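Local coordinates for protein EvdO1 (Micromonospora carbonacea, PDB 4XBZ) that probably acts as a metal-dependent oxygenase of the phytanoyl-CoA dioxygenase family, carrying out an oxidative cyclization in the biosynthesis of an orthosomycin antibiotic, at residues T92-E97 against P101-V106; A78-A83 against M146-P151; T50-Q55 against E132-P137. All blocks are in the same frame, centred on the assembly; numbering follows the deposited sequence.

Contact 1: residues T92-E97 against P101-V106; sequences TVWTLE and PGAAPV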
loop_
_atom_site.group_PDB
_atom_site.type_symbol
_atom_site.label_atom_id
_atom_site.label_comp_id
_atom_site.label_asym_id
_atom_site.label_seq_id
_atom_site.Cartn_x
_atom_site.Cartn_y
_atom_site.Cartn_z
ATOM N N THR A 92 21.164 -19.804 -13.562
ATOM C CA THR A 92 20.228 -20.371 -14.528
ATOM C C THR A 92 19.582 -21.637 -13.993
ATOM O O THR A 92 20.271 -22.574 -13.607
ATOM C CB THR A 92 20.923 -20.670 -15.881
ATOM O OG1 THR A 92 21.582 -19.487 -16.348
ATOM C CG2 THR A 92 19.910 -21.090 -16.922
ATOM N N VAL A 93 18.252 -21.641 -13.955
ATOM C CA VAL A 93 17.482 -22.818 -13.555
ATOM C C VAL A 93 17.259 -23.716 -14.762
ATOM O O VAL A 93 16.776 -23.256 -15.792
ATOM C CB VAL A 93 16.103 -22.440 -12.945
ATOM C CG1 VAL A 93 15.331 -23.686 -12.555
ATOM C CG2 VAL A 93 16.271 -21.517 -11.736
ATOM N N TRP A 94 17.609 -24.991 -14.623
ATOM C CA TRP A 94 17.523 -25.969 -15.712
ATOM C C TRP A 94 16.566 -27.098 -15.350
ATOM O O TRP A 94 16.522 -27.527 -14.207
ATOM C CB TRP A 94 18.913 -26.556 -16.031
ATOM C CG TRP A 94 19.802 -25.655 -16.839
ATOM C CD1 TRP A 94 20.507 -24.585 -16.386
ATOM C CD2 TRP A 94 20.081 -25.753 -18.241
ATOM N NE1 TRP A 94 21.204 -24.005 -17.414
ATOM C CE2 TRP A 94 20.960 -24.702 -18.565
ATOM C CE3 TRP A 94 19.674 -26.630 -19.253
ATOM C CZ2 TRP A 94 21.442 -24.501 -19.851
ATOM C CZ3 TRP A 94 20.149 -26.431 -20.526
ATOM C CH2 TRP A 94 21.022 -25.368 -20.819
ATOM N N THR A 95 15.821 -27.592 -16.332
ATOM C CA THR A 95 14.861 -28.675 -16.109
ATOM C C THR A 95 15.553 -29.927 -15.584
ATOM O O THR A 95 15.056 -30.593 -14.677
ATOM C CB THR A 95 14.085 -29.029 -17.404
ATOM O OG1 THR A 95 15.008 -29.158 -18.496
ATOM C CG2 THR A 95 13.096 -27.949 -17.732
ATOM N N LEU A 96 16.698 -30.239 -16.180
ATOM C CA LEU A 96 17.577 -31.299 -15.708
ATOM C C LEU A 96 18.991 -30.758 -15.759
ATOM O O LEU A 96 19.202 -29.667 -16.280
ATOM C CB LEU A 96 17.466 -32.543 -16.581
ATOM C CG LEU A 96 16.071 -33.079 -16.865
ATOM C CD1 LEU A 96 16.105 -34.068 -18.033
ATOM C CD2 LEU A 96 15.544 -33.728 -15.607
ATOM N N GLU A 97 19.955 -31.513 -15.243
ATOM C CA GLU A 97 21.358 -31.149 -15.414
ATOM C C GLU A 97 21.622 -30.989 -16.916
ATOM O O GLU A 97 21.195 -31.824 -17.708
ATOM C CB GLU A 97 22.278 -32.204 -14.794
ATOM C CG GLU A 97 23.443 -31.625 -13.997
ATOM C CD GLU A 97 23.094 -31.346 -12.543
ATOM O OE1 GLU A 97 22.198 -32.026 -12.003
ATOM O OE2 GLU A 97 23.722 -30.451 -11.935
ATOM N N PRO A 101 19.901 -35.316 -21.878
ATOM C CA PRO A 101 19.066 -35.129 -23.070
ATOM C C PRO A 101 17.734 -34.486 -22.717
ATOM O O PRO A 101 17.085 -34.918 -21.761
ATOM C CB PRO A 101 18.869 -36.559 -23.592
ATOM C CG PRO A 101 19.088 -37.437 -22.391
ATOM C CD PRO A 101 20.146 -36.738 -21.583
ATOM N N GLY A 102 17.339 -33.461 -23.468
ATOM C CA GLY A 102 16.066 -32.798 -23.230
ATOM C C GLY A 102 16.087 -31.769 -22.108
ATOM O O GLY A 102 15.137 -31.017 -21.950
ATOM N N ALA A 103 17.163 -31.741 -21.325
ATOM C CA ALA A 103 17.345 -30.698 -20.315
ATOM C C ALA A 103 17.232 -29.314 -20.959
ATOM O O ALA A 103 17.776 -29.083 -22.034
ATOM C CB ALA A 103 18.698 -30.855 -19.616
ATOM N N ALA A 104 16.511 -28.399 -20.320
ATOM C CA ALA A 104 16.378 -27.051 -20.861
ATOM C C ALA A 104 16.455 -26.009 -19.748
ATOM O O ALA A 104 16.221 -26.331 -18.590
ATOM C CB ALA A 104 15.091 -26.927 -21.620
ATOM N N PRO A 105 16.823 -24.762 -20.091
ATOM C CA PRO A 105 16.782 -23.673 -19.107
ATOM C C PRO A 105 15.383 -23.060 -19.042
ATOM O O PRO A 105 14.728 -22.970 -20.079
ATOM C CB PRO A 105 17.794 -22.666 -19.655
ATOM C CG PRO A 105 17.705 -22.859 -21.163
ATOM C CD PRO A 105 17.372 -24.317 -21.389
ATOM N N VAL A 106 14.942 -22.643 -17.857
ATOM C CA VAL A 106 13.599 -22.095 -17.699
ATOM C C VAL A 106 13.615 -20.725 -17.014
ATOM O O VAL A 106 12.604 -20.007 -17.029
ATOM C CB VAL A 106 12.681 -23.055 -16.892
ATOM C CG1 VAL A 106 12.324 -24.288 -17.732
ATOM C CG2 VAL A 106 13.345 -23.467 -15.596
#
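The two arms of a beta hairpin, strand 92-94 and the start of strand 105-109, meet where Trp94 pairs with Pro105 as an antiparallel non-hydrogen-bonded pair. Backbone bonds flank that pair: Val106 N donates to Val93 O (2.8 Å), and Thr95 N gives a nearly straight bond to Ala104 O (168° at the hydrogen). Just past the strand end the Thr95 side chain takes over. Its OG1 sits between the backbone N and the carbonyl carbon (chi1 47°) and faces Ala104 N, which donates to it; the modelled 2.5 Å between Thr95 OG1 and Ala104 N is shorter than is usual, so the exact length is uncertain.

Trp94 and Pro105 lie alongside, pointing the same way, and the proline ring covers one face of the indole: Pro105 CD stands 3.9 Å from the centroid of the six-membered ring of Trp94, 22° off its normal, a CH-pi contact. At the rim of the indole, near its plane, comes Ala103 O, while Trp94 NE1 is hydrogen-bonded to Ser88 O. Val93 and Val106 pack together away from the Trp94-Pro105 pair, with Val93 CG1 3.6 Å from Val106 CG2. Toward the turn, Ala103 CB fits against Leu96 CB (3.7 Å) and lies 3.3 Å from Glu97 O. Pro105 also touches Ala83 and Trp84 of helix 66-86. Cross-strand bonds flanking a side-by-side pair are typical of an antiparallel beta hairpin, here at the edge of the larger sheet of a double-stranded beta-helix fold.

Contact 2: residues A78-A83 against M146-P151; sequences ALIDRA and MVFKTP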
loop_
_atom_site.group_PDB
_atom_site.type_symbol
_atom_site.label_atom_id
_atom_site.label_comp_id
_atom_site.label_asym_id
_atom_site.label_seq_id
_atom_site.Cartn_x
_atom_site.Cartn_y
_atom_site.Cartn_z
ATOM N N ALA A 78 18.560 -12.786 -26.672
ATOM C CA ALA A 78 19.995 -12.841 -26.455
ATOM C C ALA A 78 20.350 -13.639 -25.204
ATOM O O ALA A 78 21.288 -14.422 -25.216
ATOM C CB ALA A 78 20.560 -11.441 -26.367
ATOM N N LEU A 79 19.591 -13.458 -24.127
ATOM C CA LEU A 79 19.898 -14.150 -22.876
ATOM C C LEU A 79 19.593 -15.629 -22.975
ATOM O O LEU A 79 20.329 -16.470 -22.454
ATOM C CB LEU A 79 19.120 -13.533 -21.713
ATOM C CG LEU A 79 19.694 -12.189 -21.267
ATOM C CD1 LEU A 79 18.645 -11.355 -20.571
ATOM C CD2 LEU A 79 20.898 -12.442 -20.361
ATOM N N ILE A 80 18.500 -15.946 -23.645
ATOM C CA ILE A 80 18.109 -17.335 -23.795
ATOM C C ILE A 80 19.149 -18.031 -24.660
ATOM O O ILE A 80 19.576 -19.136 -24.345
ATOM C CB ILE A 80 16.693 -17.482 -24.403
ATOM C CG1 ILE A 80 15.634 -17.039 -23.385
ATOM C CG2 ILE A 80 16.449 -18.916 -24.828
ATOM C CD1 ILE A 80 14.189 -17.094 -23.914
ATOM N N ASP A 81 19.577 -17.360 -25.727
ATOM C CA ASP A 81 20.572 -17.929 -26.642
ATOM C C ASP A 81 21.866 -18.234 -25.876
ATOM O O ASP A 81 22.494 -19.279 -26.077
ATOM C CB ASP A 81 20.830 -16.979 -27.826
ATOM C CG ASP A 81 21.769 -17.573 -28.874
ATOM O OD1 ASP A 81 21.781 -18.811 -29.061
ATOM O OD2 ASP A 81 22.496 -16.793 -29.526
ATOM N N ARG A 82 22.228 -17.334 -24.962
ATOM C CA ARG A 82 23.413 -17.511 -24.130
ATOM C C ARG A 82 23.311 -18.745 -23.244
ATOM O O ARG A 82 24.268 -19.514 -23.125
ATOM C CB ARG A 82 23.637 -16.269 -23.270
ATOM C CG ARG A 82 24.527 -16.484 -22.054
ATOM C CD ARG A 82 24.651 -15.192 -21.251
ATOM N NE ARG A 82 25.604 -15.315 -20.156
ATOM C CZ ARG A 82 25.940 -14.312 -19.353
ATOM N NH1 ARG A 82 25.402 -13.104 -19.526
ATOM N NH2 ARG A 82 26.815 -14.516 -18.376
ATOM N N ALA A 83 22.145 -18.945 -22.637
ATOM C CA ALA A 83 21.964 -20.057 -21.716
ATOM C C ALA A 83 22.153 -21.389 -22.423
ATOM O O ALA A 83 22.770 -22.300 -21.879
ATOM C CB ALA A 83 20.594 -19.992 -21.062
ATOM N N MET A 146 14.274 -13.447 -15.609
ATOM C CA MET A 146 13.381 -13.738 -16.705
ATOM C C MET A 146 12.979 -15.194 -16.636
ATOM O O MET A 146 13.821 -16.076 -16.411
ATOM C CB MET A 146 14.018 -13.414 -18.043
ATOM C CG MET A 146 13.033 -13.495 -19.196
ATOM S SD MET A 146 13.801 -13.058 -20.764
ATOM C CE MET A 146 15.027 -14.349 -20.881
ATOM N N VAL A 147 11.679 -15.436 -16.798
ATOM C CA VAL A 147 11.134 -16.790 -16.849
ATOM C C VAL A 147 10.529 -17.035 -18.222
ATOM O O VAL A 147 9.909 -16.144 -18.816
ATOM C CB VAL A 147 10.074 -17.029 -15.757
ATOM C CG1 VAL A 147 9.530 -18.455 -15.826
ATOM C CG2 VAL A 147 10.658 -16.759 -14.376
ATOM N N PHE A 148 10.714 -18.250 -18.725
ATOM C CA PHE A 148 10.249 -18.625 -20.061
ATOM C C PHE A 148 10.052 -20.126 -20.061
ATOM O O PHE A 148 10.751 -20.841 -19.346
ATOM C CB PHE A 148 11.261 -18.205 -21.127
ATOM C CG PHE A 148 12.674 -18.584 -20.778
ATOM C CD1 PHE A 148 13.429 -17.789 -19.918
ATOM C CD2 PHE A 148 13.229 -19.759 -21.262
ATOM C CE1 PHE A 148 14.724 -18.151 -19.558
ATOM C CE2 PHE A 148 14.518 -20.127 -20.912
ATOM C CZ PHE A 148 15.267 -19.322 -20.055
ATOM N N LYS A 149 9.110 -20.632 -20.844
ATOM C CA LYS A 149 8.953 -22.075 -20.841
ATOM C C LYS A 149 9.481 -22.729 -22.103
ATOM O O LYS A 149 9.911 -22.063 -23.047
ATOM C CB LYS A 149 7.493 -22.457 -20.613
ATOM C CG LYS A 149 6.510 -21.651 -21.386
ATOM C CD LYS A 149 5.114 -21.828 -20.794
ATOM C CE LYS A 149 5.127 -21.594 -19.293
ATOM N NZ LYS A 149 3.765 -21.456 -18.738
ATOM N N THR A 150 9.462 -24.055 -22.082
ATOM C CA THR A 150 9.994 -24.875 -23.156
ATOM C C THR A 150 8.890 -25.223 -24.155
ATOM O O THR A 150 8.061 -26.092 -23.885
ATOM C CB THR A 150 10.618 -26.166 -22.595
ATOM O OG1 THR A 150 9.680 -26.820 -21.731
ATOM C CG2 THR A 150 11.829 -25.849 -21.787
ATOM N N PRO A 151 8.886 -24.552 -25.317
ATOM C CA PRO A 151 7.790 -24.649 -26.295
ATOM C C PRO A 151 7.490 -26.075 -26.798
ATOM O O PRO A 151 6.391 -26.300 -27.283
ATOM C CB PRO A 151 8.267 -23.751 -27.450
ATOM C CG PRO A 151 9.728 -23.622 -27.266
ATOM C CD PRO A 151 9.975 -23.686 -25.791
#
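Ile80 of helix 66-86 lays its side chain over the ring of Phe148, and this CH-pi contact carries the aromatic part of the interface. Ile80 CG1 stands 3.9 Å from the centroid of the Phe148 ring and only 4° off the normal, so the methylene sits almost exactly above the ring centre. The chain then runs on toward the ring's root: Ile80 CD1 comes 3.8 Å from Phe148 CG and 4.2 Å from Phe148 CB. The two side chains therefore slide past each other in opposite directions, each reaching toward the other's backbone. Phe148 turns its ring to meet the isoleucine by placing CG between its backbone N and carbonyl carbon, while the ethyl branch of Ile80 spans the face from centre to root.

The layout is that of a helix packed against the larger sheet of a double-stranded beta-helix, the fold of the phytanoyl-CoA dioxygenase family. Helix 66-86 supplies Leu79 and Ile80, and strand 139-147 with the residue following it supplies Met146 and Phe148; all four are buried.

Apolar contacts without a ring complete the interface. Met146 crosses Ile80 at about a right angle, its terminal methyl CE lying 3.7 Å from Ile80 CG1. The methionine is extended as far as its sulfur and bends at chi3 (62°), which carries CE in against the helix. The same methyl makes a looser contact with Leu79, where Met146 CE is 4.3 Å from Leu79 CB. Neighbouring elements close round the group: Ile108 of strand 105-109 touches both Leu79 and Phe148, Met146 also packs on Val111 and Ile257, and Ile80 also touches Gln253 and Arg255.

Contact 3: residues T50-Q55 against E132-P137; sequences TAFRRQ and EQLVGP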
loop_
_atom_site.group_PDB
_atom_site.type_symbol
_atom_site.label_atom_id
_atom_site.label_comp_id
_atom_site.label_asym_id
_atom_site.label_seq_id
_atom_site.Cartn_x
_atom_site.Cartn_y
_atom_site.Cartn_z
ATOM N N THR A 50 -7.348 -0.158 -5.032
ATOM C CA THR A 50 -8.311 -0.936 -4.260
ATOM C C THR A 50 -8.363 -2.369 -4.776
ATOM O O THR A 50 -8.210 -3.337 -4.010
ATOM C CB THR A 50 -9.755 -0.328 -4.319
ATOM O OG1 THR A 50 -9.781 0.970 -3.718
ATOM C CG2 THR A 50 -10.725 -1.212 -3.580
ATOM N N ALA A 51 -8.572 -2.500 -6.080
ATOM C CA ALA A 51 -8.717 -3.807 -6.664
ATOM C C ALA A 51 -7.441 -4.601 -6.391
ATOM O O ALA A 51 -7.510 -5.754 -5.952
ATOM C CB ALA A 51 -9.007 -3.703 -8.144
ATOM N N PHE A 52 -6.277 -3.986 -6.586
ATOM C CA PHE A 52 -5.044 -4.719 -6.278
ATOM C C PHE A 52 -4.978 -5.128 -4.810
ATOM O O PHE A 52 -4.636 -6.268 -4.508
ATOM C CB PHE A 52 -3.785 -3.933 -6.616
ATOM C CG PHE A 52 -2.528 -4.673 -6.253
ATOM C CD1 PHE A 52 -2.094 -5.743 -7.028
ATOM C CD2 PHE A 52 -1.811 -4.336 -5.115
ATOM C CE1 PHE A 52 -0.942 -6.460 -6.684
ATOM C CE2 PHE A 52 -0.667 -5.035 -4.762
ATOM C CZ PHE A 52 -0.225 -6.103 -5.545
ATOM N N ARG A 53 -5.314 -4.213 -3.901
ATOM C CA ARG A 53 -5.240 -4.526 -2.475
ATOM C C ARG A 53 -6.180 -5.668 -2.114
ATOM O O ARG A 53 -5.849 -6.532 -1.305
ATOM C CB ARG A 53 -5.564 -3.292 -1.618
ATOM C CG ARG A 53 -4.582 -2.140 -1.792
ATOM C CD ARG A 53 -3.724 -1.920 -0.576
ATOM N NE ARG A 53 -2.882 -0.729 -0.700
ATOM C CZ ARG A 53 -1.585 -0.751 -1.023
ATOM N NH1 ARG A 53 -0.953 -1.915 -1.269
ATOM N NH2 ARG A 53 -0.911 0.391 -1.102
ATOM N N ARG A 54 -7.350 -5.683 -2.724
ATOM C CA ARG A 54 -8.354 -6.655 -2.338
ATOM C C ARG A 54 -8.159 -7.993 -3.048
ATOM O O ARG A 54 -8.222 -9.054 -2.429
ATOM C CB ARG A 54 -9.759 -6.119 -2.630
ATOM C CG ARG A 54 -10.884 -7.000 -2.108
ATOM C CD ARG A 54 -12.234 -6.337 -2.381
ATOM N NE ARG A 54 -12.414 -6.163 -3.816
ATOM C CZ ARG A 54 -13.000 -7.058 -4.605
ATOM N NH1 ARG A 54 -13.502 -8.168 -4.079
ATOM N NH2 ARG A 54 -13.096 -6.840 -5.914
ATOM N N GLN A 55 -7.940 -7.950 -4.350
ATOM C CA GLN A 55 -7.908 -9.191 -5.104
ATOM C C GLN A 55 -6.521 -9.794 -5.158
ATOM O O GLN A 55 -6.374 -10.972 -5.463
ATOM C CB GLN A 55 -8.450 -8.965 -6.511
ATOM C CG GLN A 55 -9.929 -8.620 -6.508
ATOM C CD GLN A 55 -10.449 -8.318 -7.879
ATOM O OE1 GLN A 55 -10.400 -7.173 -8.334
ATOM N NE2 GLN A 55 -10.961 -9.342 -8.558
ATOM N N GLU A 132 5.542 2.628 -6.227
ATOM C CA GLU A 132 5.585 3.547 -5.101
ATOM C C GLU A 132 4.220 3.737 -4.456
ATOM O O GLU A 132 4.147 3.883 -3.244
ATOM C CB GLU A 132 6.132 4.910 -5.507
ATOM C CG GLU A 132 6.729 5.633 -4.317
ATOM C CD GLU A 132 6.423 7.112 -4.295
ATOM O OE1 GLU A 132 5.401 7.512 -4.902
ATOM O OE2 GLU A 132 7.218 7.867 -3.674
ATOM N N GLN A 133 3.149 3.745 -5.249
ATOM C CA GLN A 133 1.806 3.855 -4.684
ATOM C C GLN A 133 1.412 2.560 -3.973
ATOM O O GLN A 133 0.686 2.589 -2.975
ATOM C CB GLN A 133 0.766 4.207 -5.760
ATOM C CG GLN A 133 0.662 5.696 -6.053
ATOM C CD GLN A 133 0.436 6.548 -4.785
ATOM O OE1 GLN A 133 -0.647 6.519 -4.178
ATOM N NE2 GLN A 133 1.451 7.330 -4.403
ATOM N N LEU A 134 1.906 1.430 -4.469
ATOM C CA LEU A 134 1.470 0.138 -3.951
ATOM C C LEU A 134 2.363 -0.378 -2.835
ATOM O O LEU A 134 1.885 -0.818 -1.801
ATOM C CB LEU A 134 1.399 -0.884 -5.085
ATOM C CG LEU A 134 0.387 -0.570 -6.197
ATOM C CD1 LEU A 134 0.341 -1.697 -7.226
ATOM C CD2 LEU A 134 -0.989 -0.331 -5.616
ATOM N N VAL A 135 3.666 -0.325 -3.051
ATOM C CA VAL A 135 4.619 -0.829 -2.084
ATOM C C VAL A 135 4.975 0.273 -1.091
ATOM O O VAL A 135 5.331 -0.000 0.051
ATOM C CB VAL A 135 5.910 -1.385 -2.811
ATOM C CG1 VAL A 135 6.999 -1.750 -1.831
ATOM C CG2 VAL A 135 5.565 -2.606 -3.677
ATOM N N GLY A 136 4.850 1.526 -1.516
ATOM C CA GLY A 136 5.266 2.639 -0.681
ATOM C C GLY A 136 6.548 3.329 -1.145
ATOM O O GLY A 136 7.260 2.829 -2.030
ATOM N N PRO A 137 6.841 4.495 -0.545
ATOM C CA PRO A 137 7.971 5.376 -0.866
ATOM C C PRO A 137 9.349 4.767 -0.549
ATOM O O PRO A 137 10.340 5.254 -1.084
ATOM C CB PRO A 137 7.702 6.608 0.009
ATOM C CG PRO A 137 6.929 6.059 1.188
ATOM C CD PRO A 137 6.027 5.033 0.562
#
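Arg53 points its guanidinium end-on at Leu134 O, late in helix 125-134, and two nitrogens grip the one oxygen. Arg53 NH1 and Arg53 NH2 each lie 3.1 Å from Leu134 O, with similarly bent N-H...O angles of 149° and 148°. The oxygen lies at the guanidinium edge, almost exactly in its plane, so the flat group presents its outer edge between the two terminal nitrogens. Seen from the acceptor, both donors are tilted from the carbonyl plane. The arginine chain does not start out straight at the other helix, and a bend at chi2 swings its end across. Arg53 NH1 has a second acceptor in Ala175 O, which further fixes the rotation of the group. A leucine in place of Arg53 would probably leave Leu134 O without these two donors and remove the bond to Ala175 O.

The apolar half of the contact is formed by Phe52 and Leu134, whose side chains cross obliquely. Leu134 CD1 stands over one face of the Phe52 ring, offset toward the rim: it is 4.3 Å from the ring centroid, 21° off the normal, and 4.0 Å from Phe52 CD2. Setting CG anti to the backbone N aims this ring at the leucine. Both side chains also touch Ile179 and Leu237 in the larger sheet, so they pack down onto its strands. The contact also borders the second subunit: Thr50 is hydrogen-bonded to Glu132 of the second subunit, and Arg53 packs on Pro137 of that subunit. Taken together, these contacts are those of two helices packed against each other on the major sheet of a double-stranded beta-helix, at the dimer interface.

Overall arrangement
Contacts 1 and 2 are neighbours, their centres about 10 Å apart, and they share the larger mixed sheet: strands 105-109 and 139-147 lie side by side in it, and Phe148 N probably bonds to Val106 O. Contact 3 lies on the opposite side of the chain's centre, its centre about 35 Å from that of contact 1 and 30 Å from that of contact 2. Along the chain, contact 1 is nested within the loops closed by both others, whereas contacts 2 and 3 interleave. The hairpin and helix 66-86 lie at one end of the sheet; the side chains of Val106, Met146 and Phe52 are about 12, 14 and 13 Å from the bound nickel ion.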